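Local coordinates for beta-galactosidase (Marinomonas sp. ef1, PDB 6Y2K), which hydrolyses terminal beta-D-galactose residues from beta-galactosides, as a cold-active hexameric enzyme of glycoside hydrolase family 42, at residues F250-K254 and L301-C305; G410-M415 and Y465-P471; K545-E551 and Y578-D584. All blocks are in the same frame, centred on the assembly; numbering follows the deposited sequence.

Interaction 1 of 3, residues F250-K254 and L301-C305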
loop_
_atom_site.group_PDB
_atom_site.type_symbol
_atom_site.label_atom_id
_atom_site.label_comp_id
_atom_site.label_asym_id
_atom_site.label_seq_id
_atom_site.Cartn_x
_atom_site.Cartn_y
_atom_site.Cartn_z
ATOM N N PHE A 250 22.352 20.188 -31.180
ATOM C CA PHE A 250 23.131 20.288 -32.423
ATOM C C PHE A 250 23.797 18.953 -32.766
ATOM O O PHE A 250 23.915 18.061 -31.921
ATOM C CB PHE A 250 24.157 21.430 -32.371
ATOM C CG PHE A 250 25.306 21.197 -31.429
ATOM C CD1 PHE A 250 25.221 21.592 -30.104
ATOM C CD2 PHE A 250 26.489 20.618 -31.879
ATOM C CE1 PHE A 250 26.281 21.385 -29.238
ATOM C CE2 PHE A 250 27.556 20.410 -31.010
ATOM C CZ PHE A 250 27.456 20.803 -29.695
ATOM N N ASP A 251 24.210 18.825 -34.022
ATOM C CA ASP A 251 24.873 17.615 -34.510
ATOM C C ASP A 251 26.336 17.609 -34.068
ATOM O O ASP A 251 27.173 18.310 -34.658
ATOM C CB ASP A 251 24.737 17.547 -36.036
ATOM C CG ASP A 251 25.264 16.250 -36.633
ATOM O OD1 ASP A 251 26.004 15.509 -35.956
ATOM O OD2 ASP A 251 24.927 15.990 -37.813
ATOM N N HIS A 252 26.634 16.806 -33.041
ATOM C CA HIS A 252 27.975 16.742 -32.455
ATOM C C HIS A 252 28.963 15.992 -33.357
ATOM O O HIS A 252 30.168 16.234 -33.279
ATOM C CB HIS A 252 27.957 16.084 -31.075
ATOM C CG HIS A 252 27.197 16.850 -30.031
ATOM N ND1 HIS A 252 25.897 17.281 -30.208
ATOM C CD2 HIS A 252 27.556 17.244 -28.787
ATOM C CE1 HIS A 252 25.496 17.911 -29.115
ATOM N NE2 HIS A 252 26.481 17.899 -28.236
ATOM N N HIS A 253 28.474 15.073 -34.187
ATOM C CA HIS A 253 29.337 14.415 -35.175
ATOM C C HIS A 253 29.838 15.421 -36.220
ATOM O O HIS A 253 31.012 15.390 -36.609
ATOM C CB HIS A 253 28.613 13.267 -35.889
ATOM C CG HIS A 253 28.210 12.147 -34.983
ATOM N ND1 HIS A 253 26.899 11.904 -34.636
ATOM C CD2 HIS A 253 28.948 11.224 -34.324
ATOM C CE1 HIS A 253 26.849 10.863 -33.828
ATOM N NE2 HIS A 253 28.078 10.434 -33.618
ATOM N N LYS A 254 28.952 16.322 -36.647
ATOM C CA LYS A 254 29.273 17.287 -37.702
ATOM C C LYS A 254 30.244 18.353 -37.193
ATOM O O LYS A 254 31.228 18.664 -37.866
ATOM C CB LYS A 254 28.002 17.912 -38.291
ATOM C CG LYS A 254 28.229 18.646 -39.605
ATOM C CD LYS A 254 26.921 19.116 -40.216
ATOM C CE LYS A 254 27.167 19.801 -41.557
ATOM N NZ LYS A 254 25.918 20.312 -42.187
ATOM N N LEU A 301 29.701 7.619 -27.115
ATOM C CA LEU A 301 29.183 8.575 -28.105
ATOM C C LEU A 301 30.277 9.562 -28.547
ATOM O O LEU A 301 30.495 9.770 -29.746
ATOM C CB LEU A 301 27.981 9.336 -27.530
ATOM C CG LEU A 301 27.391 10.523 -28.299
ATOM C CD1 LEU A 301 26.742 10.087 -29.602
ATOM C CD2 LEU A 301 26.381 11.231 -27.409
ATOM N N TYR A 302 30.977 10.140 -27.580
ATOM C CA TYR A 302 31.978 11.172 -27.879
ATOM C C TYR A 302 33.313 10.617 -28.392
ATOM O O TYR A 302 33.995 11.297 -29.160
ATOM C CB TYR A 302 32.143 12.143 -26.698
ATOM C CG TYR A 302 30.876 12.965 -26.429
ATOM C CD1 TYR A 302 30.201 13.605 -27.471
ATOM C CD2 TYR A 302 30.348 13.098 -25.141
ATOM C CE1 TYR A 302 29.035 14.336 -27.248
ATOM C CE2 TYR A 302 29.187 13.845 -24.910
ATOM C CZ TYR A 302 28.538 14.465 -25.969
ATOM O OH TYR A 302 27.388 15.225 -25.795
ATOM N N ARG A 303 33.681 9.397 -28.009
ATOM C CA ARG A 303 34.782 8.712 -28.701
ATOM C C ARG A 303 34.466 8.622 -30.209
ATOM O O ARG A 303 35.345 8.842 -31.036
ATOM C CB ARG A 303 35.073 7.327 -28.115
ATOM C CG ARG A 303 36.311 6.662 -28.728
ATOM C CD ARG A 303 36.717 5.365 -28.031
ATOM N NE ARG A 303 35.710 4.318 -28.249
ATOM C CZ ARG A 303 34.757 3.959 -27.389
ATOM N NH1 ARG A 303 34.669 4.505 -26.175
ATOM N NH2 ARG A 303 33.886 3.015 -27.744
ATOM N N GLY A 304 33.211 8.337 -30.558
ATOM C CA GLY A 304 32.785 8.351 -31.958
ATOM C C GLY A 304 32.868 9.735 -32.603
ATOM O O GLY A 304 33.432 9.879 -33.686
ATOM N N CYS A 305 32.341 10.753 -31.916
ATOM C CA CYS A 305 32.441 12.151 -32.359
ATOM C C CYS A 305 33.881 12.642 -32.536
ATOM O O CYS A 305 34.138 13.511 -33.379
ATOM C CB CYS A 305 31.722 13.094 -31.385
ATOM S SG CYS A 305 29.934 12.866 -31.304
HETATM O O HOH W 1 29.509 8.438 -31.852
HETATM O O HOH W 2 32.878 13.559 -35.931
#
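His253 and Cys305 bring the two backbones nearest, their CA atoms 4.8 Å apart, where the first turn of helix 252-256 meets the last turn of helix 294-305. No direct hydrogen bond crosses between the segments. Instead, a water donates to both His253 O and Cys305 O, and a second one sits in the plane of the His253 ring, linking NE2 to Leu301 O. The thiol of Cys305 touches both histidines. With SG anti to the residue's own carbonyl carbon (chi1 -66°), it stands over one face of the His253 imidazole, 4.0 Å from the ring centroid and 29° off the normal, and also lies 3.8 Å from His252 CB. The two helices follow consecutive strands of the (beta/alpha)8 TIM barrel, with strand 261-266 between them in the chain, and Tyr302 and Cys305 both rest on Ala262 of that strand. His252 turns toward Tyr302: its CD2 comes to the edge of the phenol ring, 3.6 Å from Tyr302 CE1, with the ring planes inclined at 32°. The rotation of this imidazole is fixed from its own segment, since His252 ND1 donates to Phe250 O at 2.7 Å, while His252 CE1 lies over the centre of the Phe250 ring. Across from it, the Tyr302 hydroxyl is held by Met244 O. Tyr418 of helix 418-426 packs nearly parallel to the His252 ring and reaches Tyr302 as well. Asp251 caps the start of helix 252-256: its OD1, met from above the carboxylate plane, accepts from Lys254 N at 3.1 Å.

Interaction 2 of 3, residues G410-M415 and Y465-P471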
loop_
_atom_site.group_PDB
_atom_site.type_symbol
_atom_site.label_atom_id
_atom_site.label_comp_id
_atom_site.label_asym_id
_atom_site.label_seq_id
_atom_site.Cartn_x
_atom_site.Cartn_y
_atom_site.Cartn_z
ATOM N N GLY A 410 34.741 -1.376 -29.145
ATOM C CA GLY A 410 33.914 -2.570 -28.945
ATOM C C GLY A 410 33.589 -3.229 -30.274
ATOM O O GLY A 410 33.761 -2.624 -31.337
ATOM N N LYS A 411 33.132 -4.477 -30.213
ATOM C CA LYS A 411 32.662 -5.206 -31.397
ATOM C C LYS A 411 31.148 -5.107 -31.595
ATOM O O LYS A 411 30.611 -5.652 -32.568
ATOM C CB LYS A 411 33.082 -6.672 -31.307
ATOM C CG LYS A 411 34.575 -6.823 -31.117
ATOM C CD LYS A 411 35.062 -8.215 -31.462
ATOM C CE LYS A 411 36.574 -8.294 -31.303
ATOM N NZ LYS A 411 37.110 -9.477 -32.027
ATOM N N VAL A 412 30.471 -4.441 -30.656
ATOM C CA VAL A 412 29.058 -4.099 -30.777
ATOM C C VAL A 412 28.952 -2.602 -31.023
ATOM O O VAL A 412 29.569 -1.818 -30.301
ATOM C CB VAL A 412 28.276 -4.454 -29.490
ATOM C CG1 VAL A 412 26.813 -4.046 -29.612
ATOM C CG2 VAL A 412 28.396 -5.942 -29.198
ATOM N N ALA A 413 28.172 -2.222 -32.038
ATOM C CA ALA A 413 27.907 -0.822 -32.358
ATOM C C ALA A 413 26.429 -0.483 -32.161
ATOM O O ALA A 413 25.542 -1.254 -32.554
ATOM C CB ALA A 413 28.331 -0.512 -33.786
ATOM N N LEU A 414 26.187 0.670 -31.541
ATOM C CA LEU A 414 24.862 1.272 -31.430
ATOM C C LEU A 414 24.891 2.555 -32.262
ATOM O O LEU A 414 25.697 3.437 -31.995
ATOM C CB LEU A 414 24.563 1.580 -29.963
ATOM C CG LEU A 414 23.188 2.170 -29.612
ATOM C CD1 LEU A 414 22.856 1.882 -28.157
ATOM C CD2 LEU A 414 23.094 3.672 -29.881
ATOM N N MET A 415 24.037 2.652 -33.275
ATOM C CA MET A 415 24.017 3.824 -34.162
ATOM C C MET A 415 23.138 4.940 -33.596
ATOM O O MET A 415 21.913 4.768 -33.478
ATOM C CB MET A 415 23.515 3.431 -35.556
ATOM C CG MET A 415 23.520 4.556 -36.588
ATOM S SD MET A 415 23.146 3.966 -38.252
ATOM C CE MET A 415 24.702 3.166 -38.640
ATOM N N TYR A 465 32.453 -4.221 -36.868
ATOM C CA TYR A 465 31.450 -4.625 -35.867
ATOM C C TYR A 465 30.757 -5.946 -36.217
ATOM O O TYR A 465 30.295 -6.145 -37.344
ATOM C CB TYR A 465 30.404 -3.508 -35.682
ATOM C CG TYR A 465 31.035 -2.181 -35.336
ATOM C CD1 TYR A 465 31.765 -2.031 -34.163
ATOM C CD2 TYR A 465 30.944 -1.085 -36.201
ATOM C CE1 TYR A 465 32.368 -0.827 -33.842
ATOM C CE2 TYR A 465 31.542 0.129 -35.884
ATOM C CZ TYR A 465 32.253 0.251 -34.705
ATOM O OH TYR A 465 32.863 1.431 -34.374
ATOM N N GLU A 466 30.685 -6.838 -35.232
ATOM C CA GLU A 466 30.001 -8.123 -35.366
ATOM C C GLU A 466 28.498 -8.020 -35.122
ATOM O O GLU A 466 27.727 -8.778 -35.708
ATOM C CB GLU A 466 30.605 -9.143 -34.399
ATOM C CG GLU A 466 32.080 -9.423 -34.629
ATOM C CD GLU A 466 32.377 -9.996 -36.009
ATOM O OE1 GLU A 466 31.477 -10.556 -36.688
ATOM O OE2 GLU A 466 33.531 -9.873 -36.427
ATOM N N LEU A 467 28.098 -7.088 -34.259
ATOM C CA LEU A 467 26.690 -6.798 -33.976
ATOM C C LEU A 467 26.444 -5.296 -34.095
ATOM O O LEU A 467 27.190 -4.497 -33.535
ATOM C CB LEU A 467 26.345 -7.271 -32.565
ATOM C CG LEU A 467 24.940 -6.983 -32.029
ATOM C CD1 LEU A 467 23.867 -7.669 -32.867
ATOM C CD2 LEU A 467 24.852 -7.414 -30.573
ATOM N N LEU A 468 25.387 -4.936 -34.813
ATOM C CA LEU A 468 25.028 -3.549 -35.089
ATOM C C LEU A 468 23.565 -3.339 -34.722
ATOM O O LEU A 468 22.701 -4.048 -35.236
ATOM C CB LEU A 468 25.223 -3.245 -36.579
ATOM C CG LEU A 468 24.799 -1.865 -37.102
ATOM C CD1 LEU A 468 25.508 -0.748 -36.360
ATOM C CD2 LEU A 468 25.073 -1.750 -38.593
ATOM N N VAL A 469 23.302 -2.355 -33.863
ATOM C CA VAL A 469 21.954 -2.034 -33.415
ATOM C C VAL A 469 21.606 -0.600 -33.806
ATOM O O VAL A 469 22.353 0.317 -33.477
ATOM C CB VAL A 469 21.820 -2.201 -31.888
ATOM C CG1 VAL A 469 20.403 -1.837 -31.424
ATOM C CG2 VAL A 469 22.168 -3.628 -31.483
ATOM N N LEU A 470 20.492 -0.429 -34.529
ATOM C CA LEU A 470 19.938 0.888 -34.868
ATOM C C LEU A 470 18.669 1.076 -34.025
ATOM O O LEU A 470 17.607 0.561 -34.386
ATOM C CB LEU A 470 19.582 0.999 -36.362
ATOM C CG LEU A 470 20.524 0.561 -37.499
ATOM C CD1 LEU A 470 20.226 1.348 -38.779
ATOM C CD2 LEU A 470 22.005 0.589 -37.186
ATOM N N PRO A 471 18.772 1.775 -32.873
ATOM C CA PRO A 471 17.603 1.813 -31.989
ATOM C C PRO A 471 16.342 2.370 -32.624
ATOM O O PRO A 471 15.259 1.844 -32.370
ATOM C CB PRO A 471 18.068 2.708 -30.837
ATOM C CG PRO A 471 19.534 2.481 -30.789
ATOM C CD PRO A 471 19.946 2.378 -32.228
HETATM O O HOH W 3 35.652 -9.899 -34.644
#
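Two neighbouring parallel strands, Val412-Met415 and Leu467-Leu470, meet here in the sheet of the trimerisation domain, running 16° from parallel. Ala413 is held by both its backbone N-H and its C=O: Ala413 N donates to Leu467 O at 2.9 Å, and Ala413 O accepts from Val469 N at 2.8 Å. Further along, Met415 N donates to Val469 O at 2.9 Å. Where the strands begin, Lys411 O takes Glu466 N at 2.9 Å, and Leu467 N adds a weak second bond to the same oxygen. Beyond that end, a water bridges Lys411 NZ to Glu466 OE2, whose charges are otherwise not in contact.

On the face of Ala413, its methyl sits over the centre of the Tyr465 ring in a CH-pi contact, with CB 3.6 Å from the ring centroid and 13° off the normal. Tyr465 CG lies anti to its own carbonyl carbon (chi1 -55°), which folds the ring back beneath that methyl. Gly410 O meets the same ring at its edge, in plane, while the hydroxyl is held by Asp454. Leu468 CD1 closes on the Ala413 methyl as well. On this side too, at the far end, Met415 lies alongside Leu470, with Met415 CB 3.6 Å from Leu470 CD2 and the sulfur following the same methyl.

The other face carries Val412, Leu414, Leu467 and Val469. Val412 CG1 and Leu467 CD2 are 4.0 Å apart, their side chains side by side, and Leu414 crosses Pro471 at about a right angle. Helices 435-448 and 585-598 cover this face through Met442, Met446 and Leu595. Helices 418-426 and 435-448 and then strand 453-456, on the other flank of 412-415, come between the two strands; a parallel sheet with helices packed on it is consistent with the alpha/beta fold of the glutaminase-I-like clan.

Interaction 3 of 3, residues K545-E551 and Y578-D584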
loop_
_atom_site.group_PDB
_atom_site.type_symbol
_atom_site.label_atom_id
_atom_site.label_comp_id
_atom_site.label_asym_id
_atom_site.label_seq_id
_atom_site.Cartn_x
_atom_site.Cartn_y
_atom_site.Cartn_z
ATOM N N LYS A 545 7.018 -7.760 -21.085
ATOM C CA LYS A 545 6.100 -6.731 -21.552
ATOM C C LYS A 545 6.754 -5.799 -22.565
ATOM O O LYS A 545 7.988 -5.731 -22.684
ATOM C CB LYS A 545 5.590 -5.901 -20.371
ATOM C CG LYS A 545 4.939 -6.720 -19.271
ATOM C CD LYS A 545 4.491 -5.827 -18.127
ATOM C CE LYS A 545 3.641 -6.589 -17.128
ATOM N NZ LYS A 545 3.448 -5.750 -15.913
ATOM N N LEU A 546 5.891 -5.092 -23.293
ATOM C CA LEU A 546 6.271 -3.952 -24.114
ATOM C C LEU A 546 5.571 -2.710 -23.578
ATOM O O LEU A 546 4.525 -2.811 -22.941
ATOM C CB LEU A 546 5.896 -4.195 -25.572
ATOM C CG LEU A 546 4.410 -4.196 -25.961
ATOM C CD1 LEU A 546 3.919 -2.803 -26.355
ATOM C CD2 LEU A 546 4.202 -5.167 -27.108
ATOM N N LYS A 547 6.148 -1.543 -23.852
ATOM C CA LYS A 547 5.590 -0.265 -23.422
ATOM C C LYS A 547 5.814 0.822 -24.464
ATOM O O LYS A 547 6.709 0.710 -25.302
ATOM C CB LYS A 547 6.193 0.165 -22.082
ATOM C CG LYS A 547 7.711 0.216 -22.041
ATOM C CD LYS A 547 8.205 0.364 -20.602
ATOM C CE LYS A 547 9.730 0.426 -20.529
ATOM N NZ LYS A 547 10.189 0.787 -19.150
ATOM N N HIS A 548 4.960 1.842 -24.428
ATOM C CA HIS A 548 5.126 3.122 -25.152
ATOM C C HIS A 548 4.826 3.105 -26.643
ATOM O O HIS A 548 4.137 4.010 -27.147
ATOM C CB HIS A 548 6.522 3.747 -24.932
ATOM C CG HIS A 548 6.919 3.866 -23.493
ATOM N ND1 HIS A 548 8.236 3.855 -23.084
ATOM C CD2 HIS A 548 6.174 4.003 -22.369
ATOM C CE1 HIS A 548 8.284 3.975 -21.769
ATOM N NE2 HIS A 548 7.049 4.068 -21.312
ATOM N N TRP A 549 5.372 2.115 -27.347
ATOM C CA TRP A 549 5.328 2.044 -28.801
ATOM C C TRP A 549 5.120 0.590 -29.232
ATOM O O TRP A 549 5.874 -0.290 -28.840
ATOM C CB TRP A 549 6.643 2.578 -29.363
ATOM C CG TRP A 549 6.595 2.878 -30.814
ATOM C CD1 TRP A 549 6.991 2.065 -31.837
ATOM C CD2 TRP A 549 6.122 4.080 -31.416
ATOM N NE1 TRP A 549 6.789 2.688 -33.045
ATOM C CE2 TRP A 549 6.260 3.930 -32.815
ATOM C CE3 TRP A 549 5.591 5.274 -30.907
ATOM C CZ2 TRP A 549 5.893 4.936 -33.721
ATOM C CZ3 TRP A 549 5.223 6.273 -31.801
ATOM C CH2 TRP A 549 5.375 6.096 -33.200
ATOM N N HIS A 550 4.087 0.366 -30.038
ATOM C CA HIS A 550 3.566 -0.970 -30.324
ATOM C C HIS A 550 3.113 -1.008 -31.783
ATOM O O HIS A 550 1.963 -0.702 -32.100
ATOM C CB HIS A 550 2.420 -1.264 -29.328
ATOM C CG HIS A 550 1.769 -2.607 -29.474
ATOM N ND1 HIS A 550 0.432 -2.806 -29.199
ATOM C CD2 HIS A 550 2.268 -3.820 -29.810
ATOM C CE1 HIS A 550 0.130 -4.079 -29.387
ATOM N NE2 HIS A 550 1.228 -4.719 -29.747
ATOM N N GLU A 551 4.037 -1.354 -32.675
ATOM C CA GLU A 551 3.742 -1.371 -34.115
ATOM C C GLU A 551 2.919 -2.586 -34.496
ATOM O O GLU A 551 3.221 -3.695 -34.062
ATOM C CB GLU A 551 5.030 -1.329 -34.946
ATOM C CG GLU A 551 5.708 0.026 -34.905
ATOM C CD GLU A 551 7.123 0.028 -35.435
ATOM O OE1 GLU A 551 7.596 -1.012 -35.964
ATOM O OE2 GLU A 551 7.761 1.098 -35.321
ATOM N N TYR A 578 14.311 -7.224 -37.062
ATOM C CA TYR A 578 13.553 -5.999 -36.820
ATOM C C TYR A 578 12.738 -6.127 -35.524
ATOM O O TYR A 578 12.059 -7.139 -35.304
ATOM C CB TYR A 578 12.591 -5.686 -37.977
ATOM C CG TYR A 578 11.839 -4.384 -37.772
ATOM C CD1 TYR A 578 12.447 -3.164 -38.048
ATOM C CD2 TYR A 578 10.539 -4.368 -37.252
ATOM C CE1 TYR A 578 11.776 -1.964 -37.828
ATOM C CE2 TYR A 578 9.857 -3.172 -37.043
ATOM C CZ TYR A 578 10.483 -1.974 -37.325
ATOM O OH TYR A 578 9.834 -0.773 -37.123
ATOM N N LEU A 579 12.791 -5.079 -34.700
ATOM C CA LEU A 579 12.012 -4.975 -33.469
ATOM C C LEU A 579 11.000 -3.847 -33.641
ATOM O O LEU A 579 11.384 -2.717 -33.922
ATOM C CB LEU A 579 12.953 -4.687 -32.293
ATOM C CG LEU A 579 12.371 -4.328 -30.914
ATOM C CD1 LEU A 579 11.529 -5.466 -30.360
ATOM C CD2 LEU A 579 13.496 -3.972 -29.956
ATOM N N GLY A 580 9.722 -4.150 -33.447
ATOM C CA GLY A 580 8.633 -3.203 -33.687
ATOM C C GLY A 580 7.966 -2.610 -32.455
ATOM O O GLY A 580 7.131 -1.719 -32.594
ATOM N N SER A 581 8.299 -3.108 -31.259
ATOM C CA SER A 581 7.784 -2.546 -30.004
ATOM C C SER A 581 8.917 -2.307 -29.018
ATOM O O SER A 581 9.946 -2.999 -29.079
ATOM C CB SER A 581 6.746 -3.480 -29.373
ATOM O OG SER A 581 5.635 -3.698 -30.243
ATOM N N CYS A 582 8.731 -1.328 -28.125
ATOM C CA CYS A 582 9.725 -1.022 -27.087
ATOM C C CYS A 582 9.608 -2.020 -25.927
ATOM O O CYS A 582 8.962 -1.777 -24.899
ATOM C CB CYS A 582 9.641 0.433 -26.617
ATOM S SG CYS A 582 10.014 1.616 -27.942
ATOM N N ILE A 583 10.232 -3.168 -26.148
ATOM C CA ILE A 583 10.254 -4.263 -25.182
ATOM C C ILE A 583 11.008 -3.864 -23.917
ATOM O O ILE A 583 11.881 -2.983 -23.946
ATOM C CB ILE A 583 10.832 -5.557 -25.800
ATOM C CG1 ILE A 583 12.248 -5.338 -26.369
ATOM C CG2 ILE A 583 9.879 -6.082 -26.869
ATOM C CD1 ILE A 583 12.923 -6.577 -26.914
ATOM N N ASP A 584 10.646 -4.499 -22.804
ATOM C CA ASP A 584 11.226 -4.179 -21.492
ATOM C C ASP A 584 12.690 -4.623 -21.344
ATOM O O ASP A 584 13.245 -5.313 -22.219
ATOM C CB ASP A 584 10.333 -4.710 -20.341
ATOM C CG ASP A 584 10.302 -6.243 -20.232
ATOM O OD1 ASP A 584 11.235 -6.944 -20.693
ATOM O OD2 ASP A 584 9.319 -6.755 -19.648
HETATM O O HOH W 4 5.358 -4.717 -32.738
#
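Leu546 and Ile583 form an antiparallel non-hydrogen-bonded pair, with CA atoms 4.1 Å apart, and strand 581-583 runs steeply across both strands 545-547 (124°) and 549-551 (130°). At one end the bonds are reciprocal: Asp584 N donates to Lys545 O, and Lys545 N returns to Asp584 OD2 at 2.9 Å, from above the carboxylate plane. The other oxygen of Asp584 caps helix 585-598 at Leu587 N. Next, Lys547 N reaches Cys582 O at 3.0 Å. Cys582, the centre of an inverse gamma turn, also donates its own N to Trp549 O at 3.1 Å, so it bonds to the chain before and after the corner at His548. That corner carries the chain from strand 544-547, next to the edge strand 581-583 of the domain's large mixed sheet, into the two-stranded sheet 521-528/549-555. There Glu551 N donates to Gly580 O at 3.1 Å.

The Glu551 carboxylate, on an extended chain with CG anti to the carbonyl carbon (chi1 -72°), holds two aromatic side chains. OE1 uses its syn lone pair to accept from Tyr578 OH at 2.5 Å, the carboxylate nearly coplanar with the phenol ring. OE2, met on its anti side, takes Trp549 NE1 at 2.9 Å and is also bound by Arg496 N. With an alanine at Glu551, the phenol hydroxyl and the indole N-H would probably both lose their acceptor, leaving the two rings less firmly held.

Ser581 OG lies in the plane of the His550 ring, 3.4 Å from CD2, and donates to a water that donates to Glu551 O. Asp527 and Asp563 bind the His550 nitrogens.

Overall arrangement
Interaction 1 belongs to the barrel, interactions 2 and 3 to the trimerisation domain. Interactions 1 and 2 have centres 16 Å apart and nearest atoms about 5 Å apart, and Asp454 joins them: its carboxylate binds Arg303 from one, Gly410 and Tyr465 from the other. Helix 418-426, which follows strand 412-415, sends Tyr418 onto interaction 1. Interactions 2 and 3, centres 19 Å apart, reach the same mixed sheet, and Trp438 of helix 435-448 spans them by bonding to Pro471 O and packing on Cys582. Interactions 1 and 3 lie 27 Å apart between centres. A glycerol, probably from crystallisation, binds near Lys545.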